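Side-chain contacts in sulfide-quinone reductase (PDB 3HYW), which oxidises hydrogen sulfide with the help of a quinone and an FAD cofactor, building up polysulfur that is released typically as cyclooctasulfur: residues Ile232-Asp235 against Asn239-Glu242; Asn20-Met25 against Phe69-Ile74; Pro299-Thr304 against Val363-Glu368. All blocks are in the same frame, centred on the assembly; numbering follows the deposited sequence.

Interaction 1 (Ile232-Asp235 against Asn239-Glu242)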
loop_
_atom_site.group_PDB
_atom_site.type_symbol
_atom_site.label_atom_id
_atom_site.label_comp_id
_atom_site.label_asym_id
_atom_site.label_seq_id
_atom_site.Cartn_x
_atom_site.Cartn_y
_atom_site.Cartn_z
ATOM N N ILE A 232 -3.128 -2.868 -28.407
ATOM C CA ILE A 232 -3.682 -4.183 -28.108
ATOM C C ILE A 232 -2.698 -4.955 -27.223
ATOM O O ILE A 232 -1.517 -5.102 -27.561
ATOM C CB ILE A 232 -3.997 -4.981 -29.396
ATOM C CG1 ILE A 232 -4.918 -4.165 -30.318
ATOM C CG2 ILE A 232 -4.613 -6.342 -29.052
ATOM C CD1 ILE A 232 -5.083 -4.749 -31.710
ATOM N N TYR A 233 -3.189 -5.416 -26.079
ATOM C CA TYR A 233 -2.380 -6.203 -25.161
ATOM C C TYR A 233 -3.071 -7.513 -24.802
ATOM O O TYR A 233 -4.290 -7.637 -24.924
ATOM C CB TYR A 233 -2.013 -5.398 -23.904
ATOM C CG TYR A 233 -3.179 -5.015 -23.018
ATOM C CD1 TYR A 233 -3.884 -3.830 -23.231
ATOM C CD2 TYR A 233 -3.569 -5.835 -21.958
ATOM C CE1 TYR A 233 -4.957 -3.475 -22.414
ATOM C CE2 TYR A 233 -4.634 -5.489 -21.133
ATOM C CZ TYR A 233 -5.321 -4.308 -21.364
ATOM O OH TYR A 233 -6.388 -3.974 -20.556
ATOM N N GLU A 234 -2.276 -8.479 -24.359
ATOM C CA GLU A 234 -2.769 -9.784 -23.961
ATOM C C GLU A 234 -2.458 -10.001 -22.480
ATOM O O GLU A 234 -1.324 -9.788 -22.042
ATOM C CB GLU A 234 -2.080 -10.849 -24.811
ATOM C CG GLU A 234 -2.660 -12.241 -24.720
ATOM C CD GLU A 234 -1.965 -13.218 -25.651
ATOM O OE1 GLU A 234 -1.688 -12.853 -26.816
ATOM O OE2 GLU A 234 -1.703 -14.362 -25.222
ATOM N N ASP A 235 -3.460 -10.406 -21.702
ATOM C CA ASP A 235 -3.197 -10.763 -20.309
ATOM C C ASP A 235 -2.642 -12.186 -20.201
ATOM O O ASP A 235 -2.444 -12.860 -21.219
ATOM C CB ASP A 235 -4.413 -10.514 -19.393
ATOM C CG ASP A 235 -5.630 -11.362 -19.748
ATOM O OD1 ASP A 235 -5.491 -12.437 -20.378
ATOM O OD2 ASP A 235 -6.744 -10.944 -19.368
ATOM N N ASN A 239 -6.251 -13.704 -22.958
ATOM C CA ASN A 239 -7.304 -12.819 -23.449
ATOM C C ASN A 239 -6.746 -11.491 -23.935
ATOM O O ASN A 239 -5.935 -10.866 -23.253
ATOM C CB ASN A 239 -8.349 -12.585 -22.357
ATOM C CG ASN A 239 -8.956 -13.880 -21.851
ATOM O OD1 ASN A 239 -9.231 -14.793 -22.628
ATOM N ND2 ASN A 239 -9.157 -13.969 -20.540
ATOM N N THR A 240 -7.182 -11.076 -25.121
ATOM C CA THR A 240 -6.745 -9.818 -25.713
ATOM C C THR A 240 -7.631 -8.656 -25.284
ATOM O O THR A 240 -8.855 -8.791 -25.157
ATOM C CB THR A 240 -6.700 -9.884 -27.251
ATOM O OG1 THR A 240 -7.946 -10.383 -27.744
ATOM C CG2 THR A 240 -5.581 -10.804 -27.712
ATOM N N HIS A 241 -6.993 -7.513 -25.058
ATOM C CA HIS A 241 -7.680 -6.300 -24.654
ATOM C C HIS A 241 -7.219 -5.122 -25.502
ATOM O O HIS A 241 -6.170 -5.162 -26.151
ATOM C CB HIS A 241 -7.443 -6.003 -23.173
ATOM C CG HIS A 241 -7.966 -7.057 -22.249
ATOM N ND1 HIS A 241 -7.212 -8.142 -21.853
ATOM C CD2 HIS A 241 -9.168 -7.192 -21.639
ATOM C CE1 HIS A 241 -7.928 -8.901 -21.043
ATOM N NE2 HIS A 241 -9.118 -8.346 -20.896
ATOM N N GLU A 242 -8.010 -4.063 -25.464
ATOM C CA GLU A 242 -7.853 -2.944 -26.359
ATOM C C GLU A 242 -7.965 -1.666 -25.536
ATOM O O GLU A 242 -8.831 -1.548 -24.667
ATOM C CB GLU A 242 -8.952 -3.020 -27.421
ATOM C CG GLU A 242 -8.889 -1.972 -28.498
ATOM C CD GLU A 242 -10.036 -2.092 -29.482
ATOM O OE1 GLU A 242 -10.044 -3.061 -30.273
ATOM O OE2 GLU A 242 -10.921 -1.209 -29.473
#
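Tyr233 and His241 face each other as an antiparallel hydrogen-bonded pair. His241 N donates to Tyr233 O at 2.7 Å, and Tyr233 N to His241 O at 3.0 Å. Their side chains lie on the same face of the sheet. Tyr233 CG sits between its backbone N and carbonyl carbon (chi1 65°), which lays the phenol against His241 of the neighbouring strand. There the His241 CB methylene, 3.6 Å from the centroid of the Tyr233 ring, makes a CH-pi contact over one face. The imidazole itself is slid aside: the planes are only 20° from parallel, yet the centroids stand 5.2 Å apart and the rings barely overlap.

Toward the turn, Asp235 N bonds Asn239 O at 3.0 Å, while Asn239 N reaches Asp235 OD1 on the syn side of the carboxylate, also at 3.0 Å but 35° out of its plane. OD1 takes a weak further bond from Asn237 N inside the loop, so the aspartate ties down the connection with its side chain as well as its backbone.

The other face carries Ile232, Glu234, Thr240 and Glu242. Glu234 OE1 forms a salt bridge with Lys224 NZ on the adjoining strand 222-226, and Glu242 OE1 one with Lys230 NZ. The whole is the loop end of a surface beta hairpin, strands 230-234 and 240-244, in a three-stranded antiparallel sheet away from the annotated sites.

Interaction 2 (Asn20-Met25 against Phe69-Ile74)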
loop_
_atom_site.group_PDB
_atom_site.type_symbol
_atom_site.label_atom_id
_atom_site.label_comp_id
_atom_site.label_asym_id
_atom_site.label_seq_id
_atom_site.Cartn_x
_atom_site.Cartn_y
_atom_site.Cartn_z
ATOM N N ASN A 20 39.617 5.040 -19.607
ATOM C CA ASN A 20 40.202 4.333 -18.460
ATOM C C ASN A 20 41.536 3.697 -18.851
ATOM O O ASN A 20 42.521 3.824 -18.131
ATOM C CB ASN A 20 39.269 3.252 -17.906
ATOM C CG ASN A 20 38.158 3.804 -17.026
ATOM O OD1 ASN A 20 38.356 4.728 -16.238
ATOM N ND2 ASN A 20 36.978 3.212 -17.144
ATOM N N LEU A 21 41.553 3.033 -20.006
ATOM C CA LEU A 21 42.774 2.452 -20.564
ATOM C C LEU A 21 43.859 3.489 -20.836
ATOM O O LEU A 21 45.037 3.260 -20.531
ATOM C CB LEU A 21 42.453 1.683 -21.845
ATOM C CG LEU A 21 41.809 0.303 -21.687
ATOM C CD1 LEU A 21 41.280 -0.164 -23.028
ATOM C CD2 LEU A 21 42.804 -0.714 -21.108
ATOM N N ARG A 22 43.463 4.624 -21.411
ATOM C CA ARG A 22 44.415 5.684 -21.747
ATOM C C ARG A 22 45.093 6.271 -20.509
ATOM O O ARG A 22 46.305 6.525 -20.513
ATOM C CB ARG A 22 43.747 6.779 -22.597
ATOM C CG ARG A 22 44.590 8.050 -22.824
ATOM C CD ARG A 22 45.977 7.770 -23.464
ATOM N NE ARG A 22 45.899 7.294 -24.849
ATOM C CZ ARG A 22 46.413 6.151 -25.303
ATOM N NH1 ARG A 22 47.063 5.318 -24.492
ATOM N NH2 ARG A 22 46.282 5.836 -26.587
ATOM N N ASN A 23 44.312 6.462 -19.452
ATOM C CA ASN A 23 44.813 7.058 -18.219
ATOM C C ASN A 23 45.682 6.078 -17.429
ATOM O O ASN A 23 46.623 6.481 -16.739
ATOM C CB ASN A 23 43.646 7.606 -17.379
ATOM C CG ASN A 23 43.047 8.895 -17.970
ATOM O OD1 ASN A 23 41.856 8.965 -18.281
ATOM N ND2 ASN A 23 43.885 9.909 -18.140
ATOM N N LEU A 24 45.367 4.790 -17.557
ATOM C CA LEU A 24 46.144 3.712 -16.952
ATOM C C LEU A 24 47.469 3.466 -17.686
ATOM O O LEU A 24 48.496 3.181 -17.059
ATOM C CB LEU A 24 45.317 2.423 -16.946
ATOM C CG LEU A 24 44.594 1.922 -15.683
ATOM C CD1 LEU A 24 44.129 3.012 -14.752
ATOM C CD2 LEU A 24 43.434 1.007 -16.057
ATOM N N MET A 25 47.431 3.589 -19.009
ATOM C CA MET A 25 48.558 3.232 -19.862
ATOM C C MET A 25 48.702 4.255 -20.990
ATOM O O MET A 25 48.113 4.090 -22.058
ATOM C CB MET A 25 48.350 1.818 -20.415
ATOM C CG MET A 25 49.614 1.089 -20.822
ATOM S SD MET A 25 49.278 -0.645 -21.188
ATOM C CE MET A 25 49.311 -1.353 -19.547
ATOM N N PHE A 69 43.473 12.858 -26.931
ATOM C CA PHE A 69 43.758 11.864 -25.899
ATOM C C PHE A 69 44.513 10.672 -26.476
ATOM O O PHE A 69 44.527 9.585 -25.892
ATOM C CB PHE A 69 42.453 11.438 -25.203
ATOM C CG PHE A 69 41.611 12.599 -24.751
ATOM C CD1 PHE A 69 42.171 13.627 -23.976
ATOM C CD2 PHE A 69 40.275 12.689 -25.112
ATOM C CE1 PHE A 69 41.401 14.722 -23.565
ATOM C CE2 PHE A 69 39.496 13.776 -24.700
ATOM C CZ PHE A 69 40.064 14.792 -23.929
ATOM N N ASN A 70 45.162 10.901 -27.619
ATOM C CA ASN A 70 45.886 9.859 -28.366
ATOM C C ASN A 70 45.043 8.606 -28.649
ATOM O O ASN A 70 45.526 7.477 -28.554
ATOM C CB ASN A 70 47.225 9.521 -27.689
ATOM C CG ASN A 70 48.156 10.725 -27.594
ATOM O OD1 ASN A 70 48.920 10.865 -26.635
ATOM N ND2 ASN A 70 48.085 11.609 -28.587
ATOM N N ILE A 71 43.776 8.825 -28.990
ATOM C CA ILE A 71 42.866 7.738 -29.358
ATOM C C ILE A 71 42.486 7.910 -30.826
ATOM O O ILE A 71 42.041 8.981 -31.242
ATOM C CB ILE A 71 41.605 7.703 -28.442
ATOM C CG1 ILE A 71 42.006 7.334 -27.005
ATOM C CG2 ILE A 71 40.545 6.717 -28.974
ATOM C CD1 ILE A 71 40.959 7.680 -25.946
ATOM N N GLU A 72 42.701 6.863 -31.615
ATOM C CA GLU A 72 42.341 6.891 -33.030
ATOM C C GLU A 72 40.840 6.640 -33.168
ATOM O O GLU A 72 40.322 5.678 -32.617
ATOM C CB GLU A 72 43.149 5.849 -33.813
ATOM C CG GLU A 72 42.814 5.780 -35.300
ATOM C CD GLU A 72 43.403 4.558 -35.986
ATOM O OE1 GLU A 72 43.643 3.533 -35.302
ATOM O OE2 GLU A 72 43.615 4.619 -37.216
ATOM N N PHE A 73 40.154 7.526 -33.885
ATOM C CA PHE A 73 38.725 7.390 -34.129
ATOM C C PHE A 73 38.458 6.980 -35.574
ATOM O O PHE A 73 38.916 7.635 -36.509
ATOM C CB PHE A 73 37.995 8.694 -33.802
ATOM C CG PHE A 73 36.492 8.612 -33.939
ATOM C CD1 PHE A 73 35.809 9.483 -34.793
ATOM C CD2 PHE A 73 35.758 7.675 -33.210
ATOM C CE1 PHE A 73 34.418 9.421 -34.914
ATOM C CE2 PHE A 73 34.370 7.601 -33.328
ATOM C CZ PHE A 73 33.698 8.475 -34.180
ATOM N N ILE A 74 37.731 5.878 -35.737
ATOM C CA ILE A 74 37.250 5.444 -37.039
ATOM C C ILE A 74 35.731 5.576 -37.035
ATOM O O ILE A 74 35.038 4.832 -36.340
ATOM C CB ILE A 74 37.690 3.990 -37.368
ATOM C CG1 ILE A 74 39.222 3.898 -37.413
ATOM C CG2 ILE A 74 37.086 3.525 -38.712
ATOM C CD1 ILE A 74 39.765 2.487 -37.433
#
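Arg22, near the C-terminal end of helix 12-24, reaches across to the backbone carbonyls of Phe69 and Asn70, in the segment leading to strand 71-74. The setting is the Rossmann-type FAD-binding fold: helix 12-24 follows the dinucleotide-binding glycine turn, and strand 71-74 is an outermost strand of the five-stranded parallel sheet.

At its root the side chain is apolar, CB of Arg22 lying 4.4 Å from Ile71 CD1. Ile71 is buried and also packs on Ala18 and Tyr19 of the same helix. With CG anti to the backbone N (chi1 171°), the chain leaves the helix toward the strand, and bends at chi2 and chi3 then curl it round Phe69 O, which lies 3.4 Å from CD of Arg22. NE donates to that same oxygen, Phe69 O, at 2.9 Å, and this acceptor sits almost exactly in the guanidinium plane. Beyond CZ, NH2 donates to Asn70 O at 2.7 Å, again close to the guanidinium plane but from above the plane of the carbonyl, 41° out of it. Two successive carbonyls are thus held along one edge of the group, and Asn70 CB lies alongside at 3.8 Å from NE.

A leucine in its place would probably leave the carbonyls of Phe69 and Asn70 without these donors and lose the polar tie between the helix and the segment 69-74.

The remaining nitrogen, NH1, turns back to its own side. It bonds Leu28 O in the lead-in to strand 29-33. Past the end of the helix, Arg22 NH1 also makes a weak, bent bond to Met25 O, 2.9 Å long with an N-H...O angle of 121°.

Interaction 3 (Pro299-Thr304 against Val363-Glu368)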
loop_
_atom_site.group_PDB
_atom_site.type_symbol
_atom_site.label_atom_id
_atom_site.label_comp_id
_atom_site.label_asym_id
_atom_site.label_seq_id
_atom_site.Cartn_x
_atom_site.Cartn_y
_atom_site.Cartn_z
ATOM N N PRO A 299 22.112 -12.530 -17.266
ATOM C CA PRO A 299 20.845 -13.231 -17.047
ATOM C C PRO A 299 19.857 -12.353 -16.266
ATOM O O PRO A 299 20.288 -11.471 -15.527
ATOM C CB PRO A 299 21.254 -14.456 -16.218
ATOM C CG PRO A 299 22.746 -14.611 -16.471
ATOM C CD PRO A 299 23.240 -13.216 -16.605
ATOM N N PRO A 300 18.540 -12.566 -16.452
ATOM C CA PRO A 300 17.576 -11.737 -15.726
ATOM C C PRO A 300 17.599 -11.972 -14.215
ATOM O O PRO A 300 17.912 -13.071 -13.761
ATOM C CB PRO A 300 16.226 -12.147 -16.329
ATOM C CG PRO A 300 16.442 -13.494 -16.890
ATOM C CD PRO A 300 17.874 -13.526 -17.353
ATOM N N ILE A 301 17.286 -10.931 -13.445
ATOM C CA ILE A 301 17.234 -11.040 -11.984
ATOM C C ILE A 301 16.087 -11.955 -11.542
ATOM O O ILE A 301 16.189 -12.651 -10.535
ATOM C CB ILE A 301 17.156 -9.644 -11.310
ATOM C CG1 ILE A 301 18.531 -8.977 -11.346
ATOM C CG2 ILE A 301 16.642 -9.754 -9.870
ATOM C CD1 ILE A 301 18.522 -7.482 -11.067
ATOM N N GLU A 302 14.995 -11.943 -12.298
ATOM C CA GLU A 302 13.919 -12.913 -12.104
ATOM C C GLU A 302 13.139 -13.178 -13.383
ATOM O O GLU A 302 12.998 -12.296 -14.229
ATOM C CB GLU A 302 12.986 -12.521 -10.948
ATOM C CG GLU A 302 12.473 -11.093 -10.949
ATOM C CD GLU A 302 11.638 -10.779 -9.709
ATOM O OE1 GLU A 302 12.089 -11.089 -8.578
ATOM O OE2 GLU A 302 10.533 -10.216 -9.863
ATOM N N LYS A 303 12.666 -14.411 -13.519
ATOM C CA LYS A 303 11.779 -14.806 -14.602
ATOM C C LYS A 303 10.373 -14.335 -14.231
ATOM O O LYS A 303 9.705 -14.928 -13.383
ATOM C CB LYS A 303 11.830 -16.329 -14.791
ATOM C CG LYS A 303 11.097 -16.877 -16.026
ATOM C CD LYS A 303 11.222 -18.400 -16.097
ATOM C CE LYS A 303 10.438 -19.018 -17.273
ATOM N NZ LYS A 303 11.219 -19.007 -18.562
ATOM N N THR A 304 9.943 -13.240 -14.846
ATOM C CA THR A 304 8.636 -12.653 -14.556
ATOM C C THR A 304 7.574 -13.301 -15.454
ATOM O O THR A 304 7.924 -13.852 -16.492
ATOM C CB THR A 304 8.673 -11.132 -14.754
ATOM O OG1 THR A 304 9.218 -10.841 -16.042
ATOM C CG2 THR A 304 9.558 -10.482 -13.689
ATOM N N VAL A 363 22.825 -4.047 -7.770
ATOM C CA VAL A 363 21.519 -4.107 -8.427
ATOM C C VAL A 363 20.977 -5.540 -8.376
ATOM O O VAL A 363 19.804 -5.761 -8.076
ATOM C CB VAL A 363 21.572 -3.554 -9.877
ATOM C CG1 VAL A 363 20.181 -3.457 -10.464
ATOM C CG2 VAL A 363 22.172 -2.179 -9.879
ATOM N N ILE A 364 21.845 -6.508 -8.637
ATOM C CA ILE A 364 21.474 -7.923 -8.572
ATOM C C ILE A 364 21.523 -8.414 -7.116
ATOM O O ILE A 364 22.570 -8.326 -6.469
ATOM C CB ILE A 364 22.395 -8.778 -9.485
ATOM C CG1 ILE A 364 22.310 -8.286 -10.942
ATOM C CG2 ILE A 364 22.034 -10.263 -9.391
ATOM C CD1 ILE A 364 23.476 -8.745 -11.823
ATOM N N PRO A 365 20.379 -8.908 -6.587
ATOM C CA PRO A 365 20.313 -9.390 -5.202
ATOM C C PRO A 365 21.202 -10.620 -4.953
ATOM O O PRO A 365 21.553 -11.313 -5.908
ATOM C CB PRO A 365 18.835 -9.756 -5.026
ATOM C CG PRO A 365 18.115 -9.022 -6.106
ATOM C CD PRO A 365 19.074 -9.025 -7.261
ATOM N N PRO A 366 21.563 -10.894 -3.680
ATOM C CA PRO A 366 21.207 -10.162 -2.449
ATOM C C PRO A 366 21.869 -8.785 -2.344
ATOM O O PRO A 366 23.035 -8.622 -2.699
ATOM C CB PRO A 366 21.711 -11.077 -1.325
ATOM C CG PRO A 366 22.027 -12.391 -1.981
ATOM C CD PRO A 366 22.402 -12.068 -3.383
ATOM N N ARG A 367 21.115 -7.806 -1.857
ATOM C CA ARG A 367 21.606 -6.435 -1.775
ATOM C C ARG A 367 22.118 -6.097 -0.381
ATOM O O ARG A 367 21.582 -6.574 0.620
ATOM C CB ARG A 367 20.509 -5.451 -2.182
ATOM C CG ARG A 367 19.915 -5.721 -3.544
ATOM C CD ARG A 367 19.273 -4.478 -4.107
ATOM N NE ARG A 367 18.874 -4.663 -5.501
ATOM C CZ ARG A 367 17.614 -4.663 -5.933
ATOM N NH1 ARG A 367 17.361 -4.840 -7.221
ATOM N NH2 ARG A 367 16.608 -4.468 -5.083
ATOM N N GLU A 368 23.168 -5.276 -0.330
ATOM C CA GLU A 368 23.657 -4.731 0.931
ATOM C C GLU A 368 22.749 -3.580 1.373
ATOM O O GLU A 368 22.425 -3.463 2.551
ATOM C CB GLU A 368 25.117 -4.271 0.800
ATOM C CG GLU A 368 25.909 -4.245 2.114
ATOM C CD GLU A 368 26.368 -5.628 2.604
ATOM O OE1 GLU A 368 26.241 -6.626 1.858
ATOM O OE2 GLU A 368 26.867 -5.713 3.747
#
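Ile301 pushes its side chain against Val363, Ile364 and Pro365, joining two irregular loops in a flavoprotein of the pyridine nucleotide-disulphide oxidoreductase type, the family to whose sequence range 299-304 belongs. One loop runs between strand 289-291 and helix 314-332; the other is a proline-rich loop between strands 355-361 and 369-375. No hydrogen bond crosses between them, and the contact is made by the branches of one isoleucine.

The tight part is built from both arms of that side chain. With CG1 beside the backbone N (chi1 -76°), CG2 of Ile301 stands anti to that N and abuts Pro365 CD at 3.6 Å, the two side chains crossing at about a right angle. Ile301 CG1 meets Ile364 CG1 at 3.9 Å, and from there the extended CD1 reaches past Ile364 to Val363. Here Ile301 CD1 comes 3.7 Å from Val363 O but no nearer than 4.4 Å to Val363 CG1, so the methyl rests more closely against the carbonyl than against the buried valine side chain. Val310 packs on Ile301 as well.

Contact thins out on either side of this isoleucine in its own loop. Pro299 and Pro300 are solvent-exposed and make no contact across, while Glu302 takes its carboxylate off to His193. In the other loop the peptide before Pro366 is cis; Pro366 does not touch 299-304 and packs on Val180 of a second subunit, as Pro365 does on Asn214 of that subunit.

Behind the apolar contact, the carbonyl beside CD1 takes two bonds from Arg367, whose NH1 and NH2 also bond Val196 O and Gly198 O. Arg367 NE approaches Val363 O from above the carbonyl plane at 2.9 Å, whereas NH1 donates to the same oxygen within that plane at 2.7 Å.

The three contacts follow one another along the chain as 20-25/69-74, 232-235/239-242 and 299-304/363-368, and none touches another. Interactions 1 and 2 lie on opposite sides of the chain's centre, their own centres 50 Å apart. Interaction 3 is 28 Å from interaction 1 and 34 Å from interaction 2, centre to centre; its nearest atoms are about 11 Å and 17 Å from theirs. Of the three it is the nearest to the bound ligands, with the Val363 side chain about 8 Å from the octathiocane and about 9 Å from FAD. Interaction 2 stands further back, the Ile71 side chain about 13 Å from FAD, whereas interaction 1 is peripheral.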